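Local coordinates for uncharacterized protein (Paraburkholderia phytofirmans, PDB 5T11) that assembles into a periplasmic dodecamer and, as the lipoprotein PelC, probably guides the Pel polysaccharide on its way across the outer membrane, at residues V21-I26 and I42-L47; H37-I42 and S147-V152; Y90-A95 and K151-L156; R100-T103 and P109-G112. The protein carries 1 engineered substitution. All coordinates share one frame; numbering follows the deposited sequence.

Contact 1 (V21-I26 and I42-L47); sequences VAVVSI and IAANTL
Strand segment 21-26, which brings Val21 and Val23 to the contact, runs nearly antiparallel to the helix segment 42-47 with its Ala44 and Leu47: the two short axes approach to 9.3 Å with 165° between their chain directions. That spacing is bridged by apolar side chains alone, a compact example of a helix laid on a sheet. Leu47 CD1 is the methyl shared by both valines. Its CG lies anti to the carbonyl carbon (chi1 -69°), and the extended chain that follows carries CD1 down to the strand, where it meets two residues set two apart. Val21 CG1 touches Leu47 CD1 at 3.8 Å, the two side chains crossing at about a right angle. Val23 meets the same methyl with its other branch, CG2, and that branch also comes within 4.3 Å of Ala44 CB, where the small side chain lets the backbone of the helix come close. The helix secures a polar side chain of its own: Thr46 OG1 bonds back to Ile42 O at 2.8 Å from above the carbonyl plane, sharing this acceptor with Thr46 N. Around the contact, strand 21-28, helix 35-49 and strand 55-57 form a beta-alpha-beta crossover. Ala22 and Val24 pack on helix 78-85 beyond the strand, while Ala43 and Leu47 of helix 35-49 extend the apolar layer to Leu92 of strand 90-99 and to Leu153 and Leu156.

Contact 2 (H37-I42 and S147-V152); sequences HSAESI and SLIAKV
Ile149 carries its side of the contact almost alone, meeting Ala39 and Ile42, which lie one helical turn apart on helix 35-49. The tight part is centred on methyl groups. Ile149 CD1 sits 4.0 Å from Ile42 CG2, and the branch methyl Ile149 CG2 reaches the same Ile42 carbon at 4.1 Å, so one methyl of Ile42 is embraced by both arms of its partner. The two isoleucines cross at about a right angle. With CG1 of Ile149 anti to the carbonyl carbon (chi1 -73°), its long arm is carried on toward the neighbouring turn, where CD1 stops 4.4 Å from Ala39 CB. The small alanine thus receives the end of the arm, and no hydrogen bond links the two segments. The contrast on the far side of helix 141-152 is sharp: Ser147 and Lys151 are exposed, and Ser147 OG is bonded to Arg133. Helix 35-49 is instead covered by another chain, for Tyr29 of a second subunit packs on Ser38 and Ser41, and Glu97 of that subunit on Ile42. Its Glu40, directed away from the contact, uses OE2 to accept the backbone N-H of Ile26, while OE1 lies at the edge of the His37 ring, in its plane; His37 ND1 in turn is bonded to Asp34. Trp99 of strand 90-99 touches both Ala39 and Ile42 and joins their apolar cluster to the sheet. Helices 35-49 and 141-152 thus cross on one face of a mixed sheet, packed against each other and on the strands, as in a layered alpha/beta fold.

Contact 3 (Y90-A95 and K151-L156); sequences YVLSGA and KVLSPL
No flat group of either segment offers a face or an edge where Leu92 meets Leu153 and Leu156; the aromatic ring that borders the site is Phe115 of strand 109-119, which touches Leu92 and Leu153. The contact itself is a small leucine cluster, and it shows how one forked side chain can hold two partners. With CG of Leu92 anti to the backbone N (chi1 -179°), the fork stands out from the strand and its two methyls are shared out. CD2 faces Leu153 CD1 at 4.1 Å, these side chains reaching toward each other tip to tip. CD1 takes Leu156 CD1, also at 4.1 Å, in a more slanting approach. Helix 141-152 here gives way to a short 3-10 segment, 154-156, and Leu156 N bonds to Leu153 O at 2.9 Å, a turn consistent with both side chains pointing toward the strand. The same turn is fastened at Lys151 O, which accepts from both Ser154 N and Ser154 OG, the hydroxyl lying in the carbonyl plane at 2.9 Å. Beyond the strand's reach, Leu156 also packs on Leu15. The arrangement is that of an alpha/beta core in which a C-terminal helix and the turn after it close over a central strand of the sheet, here strand 90-99 between strands 21-28 and 109-119.

Contact 4 (R100-T103 and P109-G112); sequences RYKT and PVVG
Arg100 and Val110 hold each other by two backbone bonds, Arg100 N to Val110 O at 3.2 Å and Val110 N to Arg100 O at 2.9 Å. Their side chains lie alongside, pointing the same way, with Arg100 CG 3.7 Å from Val110 CG2. On this same face Lys102 crosses the valine at about a right angle and touches its other branch, Lys102 CD lying 3.7 Å from Val110 CG1. At the next, non-hydrogen-bonded pair, on the opposite face, Tyr101 and Pro109 come close, and Tyr101 CE1 lies 3.9 Å from Pro109 CB. This antiparallel pairing belongs to a beta hairpin: the chain bends at Arg100, and segments 100-103 and 109-112 form the hairpin's end beyond the bend. The turn of the Arg100 chain at chi3 (-62°) brings NE back to Tyr101 O, 2.9 Å away and well above the carbonyl plane. Farther out, the polar ends are fixed by other elements and other chains. Tyr101 OH is bonded to Leu141 N and to Glu98 of a second subunit, while Lys102 NZ forms a salt bridge with Glu108 and bonds to Ser137 O and Ser139 O of a third subunit, whose own Tyr101 packs on Arg100 and Val110.

From the N terminus, contact 1 closes first, a short loop from strand 21-28 to the helix that follows it. Contact 2 starts on that same helix, shares Ile42 with contact 1 and crosses it along the chain, since its other half waits until helix 141-152. Contact 3 opens later, on strand 90-99, hydrogen-bonded neighbour of strand 21-28, and ends on the same C-terminal stretch as contact 2, sharing Lys151 and Val152. The hairpin of contact 4 falls within the spans of both. Contacts 1 and 3 tie helix 35-49 and the end of helix 141-152 to neighbouring strands, contact 2 joins the two helices, and contact 4 closes the hairpin's outlying end, one of several places where subunits meet.

Contact 1 (V21-I26 and I42-L47)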
loop_
_atom_site.group_PDB
_atom_site.type_symbol
_atom_site.label_atom_id
_atom_site.label_comp_id
_atom_site.label_asym_id
_atom_site.label_seq_id
_atom_site.Cartn_x
_atom_site.Cartn_y
_atom_site.Cartn_z
ATOM N N VAL B 21 47.179 9.712 -19.186
ATOM C CA VAL B 21 46.094 10.297 -18.405
ATOM C C VAL B 21 45.477 9.210 -17.538
ATOM O O VAL B 21 45.110 8.141 -18.040
ATOM C CB VAL B 21 45.022 10.926 -19.311
ATOM C CG1 VAL B 21 43.854 11.467 -18.478
ATOM C CG2 VAL B 21 45.634 11.999 -20.189
ATOM N N ALA B 22 45.357 9.484 -16.245
ATOM C CA ALA B 22 44.615 8.625 -15.333
ATOM C C ALA B 22 43.249 9.247 -15.073
ATOM O O ALA B 22 43.157 10.448 -14.800
ATOM C CB ALA B 22 45.369 8.433 -14.017
ATOM N N VAL B 23 42.197 8.436 -15.181
ATOM C CA VAL B 23 40.845 8.852 -14.802
ATOM C C VAL B 23 40.624 8.422 -13.359
ATOM O O VAL B 23 40.761 7.238 -13.025
ATOM C CB VAL B 23 39.781 8.252 -15.731
ATOM C CG1 VAL B 23 38.369 8.583 -15.218
ATOM C CG2 VAL B 23 39.991 8.740 -17.166
ATOM N N VAL B 24 40.313 9.387 -12.501
ATOM C CA VAL B 24 40.270 9.189 -11.059
ATOM C C VAL B 24 38.889 9.590 -10.548
ATOM O O VAL B 24 38.404 10.683 -10.862
ATOM C CB VAL B 24 41.371 10.009 -10.361
ATOM C CG1 VAL B 24 41.014 10.295 -8.920
ATOM C CG2 VAL B 24 42.703 9.293 -10.455
ATOM N N SER B 25 38.272 8.694 -9.771
ATOM C CA SER B 25 37.104 8.919 -8.920
ATOM C C SER B 25 36.241 10.100 -9.333
ATOM O O SER B 25 36.429 11.225 -8.859
ATOM C CB SER B 25 37.530 9.111 -7.467
ATOM O OG SER B 25 38.201 10.348 -7.301
ATOM N N ILE B 26 35.305 9.849 -10.231
ATOM C CA ILE B 26 34.272 10.820 -10.545
ATOM C C ILE B 26 33.163 10.672 -9.512
ATOM O O ILE B 26 32.564 9.601 -9.384
ATOM C CB ILE B 26 33.755 10.618 -11.972
ATOM C CG1 ILE B 26 34.920 10.901 -12.948
ATOM C CG2 ILE B 26 32.502 11.472 -12.202
ATOM C CD1 ILE B 26 34.585 10.774 -14.422
ATOM N N ILE B 42 32.867 5.770 -19.610
ATOM C CA ILE B 42 32.591 6.507 -20.838
ATOM C C ILE B 42 33.694 7.527 -21.087
ATOM O O ILE B 42 34.187 7.666 -22.215
ATOM C CB ILE B 42 31.198 7.170 -20.776
ATOM C CG1 ILE B 42 30.101 6.113 -20.744
ATOM C CG2 ILE B 42 30.989 8.095 -21.995
ATOM C CD1 ILE B 42 28.730 6.644 -20.205
ATOM N N ALA B 43 34.140 8.216 -20.029
ATOM C CA ALA B 43 35.143 9.264 -20.210
ATOM C C ALA B 43 36.470 8.676 -20.662
ATOM O O ALA B 43 37.132 9.237 -21.548
ATOM C CB ALA B 43 35.332 10.070 -18.922
ATOM N N ALA B 44 36.869 7.541 -20.072
ATOM C CA ALA B 44 38.112 6.893 -20.477
ATOM C C ALA B 44 38.085 6.537 -21.959
ATOM O O ALA B 44 39.046 6.817 -22.693
ATOM C CB ALA B 44 38.371 5.646 -19.628
ATOM N N ASN B 45 36.988 5.923 -22.420
ATOM C CA ASN B 45 36.902 5.555 -23.832
ATOM C C ASN B 45 36.872 6.793 -24.729
ATOM O O ASN B 45 37.453 6.783 -25.820
ATOM C CB ASN B 45 35.685 4.666 -24.086
ATOM C CG ASN B 45 35.998 3.174 -23.906
ATOM O OD1 ASN B 45 37.028 2.803 -23.328
ATOM N ND2 ASN B 45 35.112 2.315 -24.415
ATOM N N THR B 46 36.228 7.871 -24.276
ATOM C CA THR B 46 36.167 9.093 -25.073
ATOM C C THR B 46 37.558 9.687 -25.278
ATOM O O THR B 46 37.962 9.980 -26.412
ATOM C CB THR B 46 35.234 10.111 -24.399
ATOM O OG1 THR B 46 33.916 9.554 -24.262
ATOM C CG2 THR B 46 35.149 11.402 -25.218
ATOM N N LEU B 47 38.315 9.850 -24.187
ATOM C CA LEU B 47 39.702 10.298 -24.290
ATOM C C LEU B 47 40.503 9.424 -25.244
ATOM O O LEU B 47 41.355 9.926 -25.991
ATOM C CB LEU B 47 40.368 10.295 -22.914
ATOM C CG LEU B 47 39.915 11.314 -21.870
ATOM C CD1 LEU B 47 40.704 11.084 -20.576
ATOM C CD2 LEU B 47 40.083 12.747 -22.377
#

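Contact 2 (H37-I42 and S147-V152)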
loop_
_atom_site.group_PDB
_atom_site.type_symbol
_atom_site.label_atom_id
_atom_site.label_comp_id
_atom_site.label_asym_id
_atom_site.label_seq_id
_atom_site.Cartn_x
_atom_site.Cartn_y
_atom_site.Cartn_z
ATOM N N HIS B 37 30.882 5.834 -11.756
ATOM C CA HIS B 37 31.698 4.802 -12.403
ATOM C C HIS B 37 31.358 4.682 -13.884
ATOM O O HIS B 37 32.250 4.462 -14.716
ATOM C CB HIS B 37 31.517 3.461 -11.686
ATOM C CG HIS B 37 32.048 3.461 -10.284
ATOM N ND1 HIS B 37 31.342 2.952 -9.214
ATOM C CD2 HIS B 37 33.217 3.924 -9.777
ATOM C CE1 HIS B 37 32.053 3.100 -8.109
ATOM N NE2 HIS B 37 33.194 3.688 -8.423
ATOM N N SER B 38 30.075 4.832 -14.227
ATOM C CA SER B 38 29.686 4.867 -15.631
ATOM C C SER B 38 30.335 6.037 -16.337
ATOM O O SER B 38 30.810 5.894 -17.469
ATOM C CB SER B 38 28.159 4.952 -15.777
ATOM O OG SER B 38 27.579 3.739 -15.329
ATOM N N ALA B 39 30.350 7.213 -15.695
ATOM C CA ALA B 39 30.985 8.373 -16.324
ATOM C C ALA B 39 32.485 8.151 -16.490
ATOM O O ALA B 39 33.073 8.604 -17.480
ATOM C CB ALA B 39 30.724 9.644 -15.524
ATOM N N GLU B 40 33.120 7.459 -15.534
ATOM C CA GLU B 40 34.551 7.176 -15.653
ATOM C C GLU B 40 34.833 6.311 -16.877
ATOM O O GLU B 40 35.760 6.589 -17.647
ATOM C CB GLU B 40 35.069 6.474 -14.398
ATOM C CG GLU B 40 35.207 7.334 -13.170
ATOM C CD GLU B 40 35.288 6.498 -11.897
ATOM O OE1 GLU B 40 35.238 5.253 -12.013
ATOM O OE2 GLU B 40 35.396 7.079 -10.791
ATOM N N SER B 41 34.042 5.245 -17.060
ATOM C CA SER B 41 34.234 4.338 -18.190
ATOM C C SER B 41 33.982 5.043 -19.513
ATOM O O SER B 41 34.768 4.912 -20.460
ATOM C CB SER B 41 33.309 3.123 -18.064
ATOM O OG SER B 41 33.671 2.352 -16.940
ATOM N N ILE B 42 32.867 5.770 -19.610
ATOM C CA ILE B 42 32.591 6.507 -20.838
ATOM C C ILE B 42 33.694 7.527 -21.087
ATOM O O ILE B 42 34.187 7.666 -22.215
ATOM C CB ILE B 42 31.198 7.170 -20.776
ATOM C CG1 ILE B 42 30.101 6.113 -20.744
ATOM C CG2 ILE B 42 30.989 8.095 -21.995
ATOM C CD1 ILE B 42 28.730 6.644 -20.205
ATOM N N SER B 147 26.953 10.802 -25.581
ATOM C CA SER B 147 27.030 11.925 -26.510
ATOM C C SER B 147 27.518 13.197 -25.816
ATOM O O SER B 147 28.313 13.956 -26.384
ATOM C CB SER B 147 25.655 12.142 -27.148
ATOM O OG SER B 147 25.679 13.098 -28.187
ATOM N N LEU B 148 27.067 13.439 -24.576
ATOM C CA LEU B 148 27.408 14.685 -23.890
ATOM C C LEU B 148 28.862 14.692 -23.424
ATOM O O LEU B 148 29.569 15.701 -23.566
ATOM C CB LEU B 148 26.480 14.905 -22.694
ATOM C CG LEU B 148 26.864 16.070 -21.772
ATOM C CD1 LEU B 148 26.721 17.413 -22.502
ATOM C CD2 LEU B 148 26.034 16.082 -20.459
ATOM N N ILE B 149 29.308 13.585 -22.843
ATOM C CA ILE B 149 30.685 13.500 -22.384
ATOM C C ILE B 149 31.646 13.623 -23.560
ATOM O O ILE B 149 32.691 14.285 -23.458
ATOM C CB ILE B 149 30.886 12.199 -21.594
ATOM C CG1 ILE B 149 30.193 12.332 -20.239
ATOM C CG2 ILE B 149 32.386 11.891 -21.422
ATOM C CD1 ILE B 149 29.810 11.022 -19.598
ATOM N N ALA B 150 31.293 13.029 -24.707
ATOM C CA ALA B 150 32.104 13.205 -25.912
ATOM C C ALA B 150 32.230 14.680 -26.270
ATOM O O ALA B 150 33.326 15.165 -26.579
ATOM C CB ALA B 150 31.510 12.416 -27.081
ATOM N N LYS B 151 31.115 15.417 -26.212
ATOM C CA LYS B 151 31.156 16.852 -26.497
ATOM C C LYS B 151 32.010 17.586 -25.461
ATOM O O LYS B 151 32.914 18.360 -25.812
ATOM C CB LYS B 151 29.719 17.403 -26.531
ATOM C CG LYS B 151 29.569 18.871 -26.907
ATOM C CD LYS B 151 29.979 19.111 -28.359
ATOM C CE LYS B 151 29.724 20.550 -28.810
ATOM N NZ LYS B 151 30.433 20.831 -30.089
ATOM N N VAL B 152 31.756 17.321 -24.172
ATOM C CA VAL B 152 32.429 18.037 -23.090
ATOM C C VAL B 152 33.943 17.823 -23.147
ATOM O O VAL B 152 34.724 18.754 -22.912
ATOM C CB VAL B 152 31.852 17.599 -21.730
ATOM C CG1 VAL B 152 32.751 18.066 -20.591
ATOM C CG2 VAL B 152 30.420 18.128 -21.546
#

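Contact 3 (Y90-A95 and K151-L156)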
loop_
_atom_site.group_PDB
_atom_site.type_symbol
_atom_site.label_atom_id
_atom_site.label_comp_id
_atom_site.label_asym_id
_atom_site.label_seq_id
_atom_site.Cartn_x
_atom_site.Cartn_y
_atom_site.Cartn_z
ATOM N N TYR B 90 48.607 13.636 -16.572
ATOM C CA TYR B 90 47.401 14.337 -16.124
ATOM C C TYR B 90 46.425 13.373 -15.461
ATOM O O TYR B 90 46.426 12.168 -15.732
ATOM C CB TYR B 90 46.667 15.035 -17.279
ATOM C CG TYR B 90 47.489 16.025 -18.062
ATOM C CD1 TYR B 90 47.765 17.287 -17.549
ATOM C CD2 TYR B 90 47.980 15.706 -19.320
ATOM C CE1 TYR B 90 48.517 18.199 -18.265
ATOM C CE2 TYR B 90 48.730 16.615 -20.046
ATOM C CZ TYR B 90 48.997 17.862 -19.511
ATOM O OH TYR B 90 49.745 18.782 -20.218
ATOM N N VAL B 91 45.574 13.930 -14.597
ATOM C CA VAL B 91 44.459 13.215 -13.987
ATOM C C VAL B 91 43.166 13.892 -14.428
ATOM O O VAL B 91 43.052 15.124 -14.368
ATOM C CB VAL B 91 44.556 13.189 -12.449
ATOM C CG1 VAL B 91 43.208 12.896 -11.829
ATOM C CG2 VAL B 91 45.531 12.140 -12.007
ATOM N N LEU B 92 42.211 13.092 -14.895
ATOM C CA LEU B 92 40.862 13.559 -15.180
ATOM C C LEU B 92 39.975 13.131 -14.020
ATOM O O LEU B 92 39.887 11.938 -13.710
ATOM C CB LEU B 92 40.330 12.995 -16.499
ATOM C CG LEU B 92 38.918 13.507 -16.833
ATOM C CD1 LEU B 92 38.992 14.917 -17.393
ATOM C CD2 LEU B 92 38.123 12.582 -17.775
ATOM N N SER B 93 39.372 14.107 -13.353
ATOM C CA SER B 93 38.426 13.880 -12.277
ATOM C C SER B 93 37.162 14.675 -12.591
ATOM O O SER B 93 37.045 15.294 -13.654
ATOM C CB SER B 93 39.026 14.280 -10.924
ATOM O OG SER B 93 38.224 13.796 -9.860
ATOM N N GLY B 94 36.215 14.666 -11.666
ATOM C CA GLY B 94 34.995 15.429 -11.857
ATOM C C GLY B 94 33.883 14.900 -10.966
ATOM O O GLY B 94 34.140 14.243 -9.957
ATOM N N ALA B 95 32.649 15.207 -11.369
ATOM C CA ALA B 95 31.472 14.814 -10.605
ATOM C C ALA B 95 30.254 14.732 -11.515
ATOM O O ALA B 95 30.145 15.458 -12.515
ATOM C CB ALA B 95 31.191 15.793 -9.460
ATOM N N LYS B 151 31.115 15.417 -26.212
ATOM C CA LYS B 151 31.156 16.852 -26.497
ATOM C C LYS B 151 32.010 17.586 -25.461
ATOM O O LYS B 151 32.914 18.360 -25.812
ATOM C CB LYS B 151 29.719 17.403 -26.531
ATOM C CG LYS B 151 29.569 18.871 -26.907
ATOM C CD LYS B 151 29.979 19.111 -28.359
ATOM C CE LYS B 151 29.724 20.550 -28.810
ATOM N NZ LYS B 151 30.433 20.831 -30.089
ATOM N N VAL B 152 31.756 17.321 -24.172
ATOM C CA VAL B 152 32.429 18.037 -23.090
ATOM C C VAL B 152 33.943 17.823 -23.147
ATOM O O VAL B 152 34.724 18.754 -22.912
ATOM C CB VAL B 152 31.852 17.599 -21.730
ATOM C CG1 VAL B 152 32.751 18.066 -20.591
ATOM C CG2 VAL B 152 30.420 18.128 -21.546
ATOM N N LEU B 153 34.378 16.600 -23.434
ATOM C CA LEU B 153 35.798 16.262 -23.444
ATOM C C LEU B 153 36.456 16.469 -24.804
ATOM O O LEU B 153 37.645 16.152 -24.964
ATOM C CB LEU B 153 36.001 14.810 -22.990
ATOM C CG LEU B 153 35.544 14.464 -21.562
ATOM C CD1 LEU B 153 35.904 13.014 -21.209
ATOM C CD2 LEU B 153 36.130 15.436 -20.529
ATOM N N SER B 154 35.723 17.001 -25.782
ATOM C CA SER B 154 36.310 17.213 -27.102
ATOM C C SER B 154 37.565 18.094 -27.110
ATOM O O SER B 154 38.431 17.851 -27.969
ATOM C CB SER B 154 35.257 17.790 -28.061
ATOM O OG SER B 154 34.933 19.125 -27.726
ATOM N N PRO B 155 37.738 19.100 -26.237
ATOM C CA PRO B 155 39.011 19.846 -26.259
ATOM C C PRO B 155 40.221 19.031 -25.800
ATOM O O PRO B 155 41.353 19.496 -25.983
ATOM C CB PRO B 155 38.750 21.029 -25.316
ATOM C CG PRO B 155 37.230 21.134 -25.219
ATOM C CD PRO B 155 36.763 19.721 -25.312
ATOM N N LEU B 156 40.036 17.846 -25.219
ATOM C CA LEU B 156 41.166 17.010 -24.824
ATOM C C LEU B 156 41.589 16.019 -25.906
ATOM O O LEU B 156 42.423 15.146 -25.639
ATOM C CB LEU B 156 40.849 16.251 -23.539
ATOM C CG LEU B 156 40.393 17.113 -22.357
ATOM C CD1 LEU B 156 40.224 16.252 -21.115
ATOM C CD2 LEU B 156 41.373 18.244 -22.100
#

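Contact 4 (R100-T103 and P109-G112)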
loop_
_atom_site.group_PDB
_atom_site.type_symbol
_atom_site.label_atom_id
_atom_site.label_comp_id
_atom_site.label_asym_id
_atom_site.label_seq_id
_atom_site.Cartn_x
_atom_site.Cartn_y
_atom_site.Cartn_z
ATOM N N ARG B 100 19.630 10.633 -14.613
ATOM C CA ARG B 100 18.383 9.931 -14.309
ATOM C C ARG B 100 17.427 10.123 -15.473
ATOM O O ARG B 100 17.648 10.966 -16.348
ATOM C CB ARG B 100 17.751 10.458 -13.013
ATOM C CG ARG B 100 17.351 11.951 -13.110
ATOM C CD ARG B 100 16.546 12.433 -11.901
ATOM N NE ARG B 100 15.276 11.702 -11.775
ATOM C CZ ARG B 100 14.313 12.020 -10.916
ATOM N NH1 ARG B 100 14.460 13.058 -10.089
ATOM N NH2 ARG B 100 13.201 11.306 -10.885
ATOM N N TYR B 101 16.355 9.329 -15.475
ATOM C CA TYR B 101 15.160 9.708 -16.221
ATOM C C TYR B 101 14.299 10.551 -15.298
ATOM O O TYR B 101 14.187 10.260 -14.103
ATOM C CB TYR B 101 14.361 8.495 -16.720
ATOM C CG TYR B 101 15.108 7.624 -17.718
ATOM C CD1 TYR B 101 15.117 7.944 -19.075
ATOM C CD2 TYR B 101 15.817 6.485 -17.304
ATOM C CE1 TYR B 101 15.801 7.166 -20.004
ATOM C CE2 TYR B 101 16.516 5.690 -18.240
ATOM C CZ TYR B 101 16.500 6.046 -19.589
ATOM O OH TYR B 101 17.177 5.297 -20.536
ATOM N N LYS B 102 13.724 11.624 -15.840
ATOM C CA LYS B 102 12.732 12.342 -15.062
ATOM C C LYS B 102 11.534 11.422 -14.826
ATOM O O LYS B 102 11.372 10.387 -15.481
ATOM C CB LYS B 102 12.321 13.650 -15.763
ATOM C CG LYS B 102 13.440 14.723 -15.726
ATOM C CD LYS B 102 13.249 15.866 -16.758
ATOM C CE LYS B 102 11.922 16.565 -16.633
ATOM N NZ LYS B 102 11.927 17.862 -17.438
ATOM N N THR B 103 10.707 11.798 -13.861
ATOM C CA THR B 103 9.693 10.892 -13.345
ATOM C C THR B 103 8.545 10.741 -14.338
ATOM O O THR B 103 8.230 11.650 -15.113
ATOM C CB THR B 103 9.183 11.397 -11.991
ATOM O OG1 THR B 103 8.581 10.316 -11.272
ATOM C CG2 THR B 103 8.147 12.508 -12.172
ATOM N N PRO B 109 15.504 11.457 -20.318
ATOM C CA PRO B 109 16.814 11.387 -19.652
ATOM C C PRO B 109 17.439 12.763 -19.493
ATOM O O PRO B 109 17.287 13.643 -20.342
ATOM C CB PRO B 109 17.652 10.519 -20.605
ATOM C CG PRO B 109 17.020 10.733 -21.969
ATOM C CD PRO B 109 15.527 10.870 -21.672
ATOM N N VAL B 110 18.153 12.945 -18.385
ATOM C CA VAL B 110 18.841 14.195 -18.086
ATOM C C VAL B 110 20.206 13.868 -17.482
ATOM O O VAL B 110 20.322 12.980 -16.631
ATOM C CB VAL B 110 18.008 15.090 -17.136
ATOM C CG1 VAL B 110 16.742 15.604 -17.828
ATOM C CG2 VAL B 110 17.605 14.311 -15.911
ATOM N N VAL B 111 21.238 14.594 -17.915
ATOM C CA VAL B 111 22.619 14.355 -17.490
ATOM C C VAL B 111 23.299 15.684 -17.184
ATOM O O VAL B 111 23.216 16.630 -17.978
ATOM C CB VAL B 111 23.424 13.602 -18.570
ATOM C CG1 VAL B 111 24.887 13.413 -18.133
ATOM C CG2 VAL B 111 22.773 12.244 -18.878
ATOM N N GLY B 112 23.980 15.754 -16.039
ATOM C CA GLY B 112 24.828 16.888 -15.702
ATOM C C GLY B 112 26.169 16.394 -15.170
ATOM O O GLY B 112 26.184 15.509 -14.306
#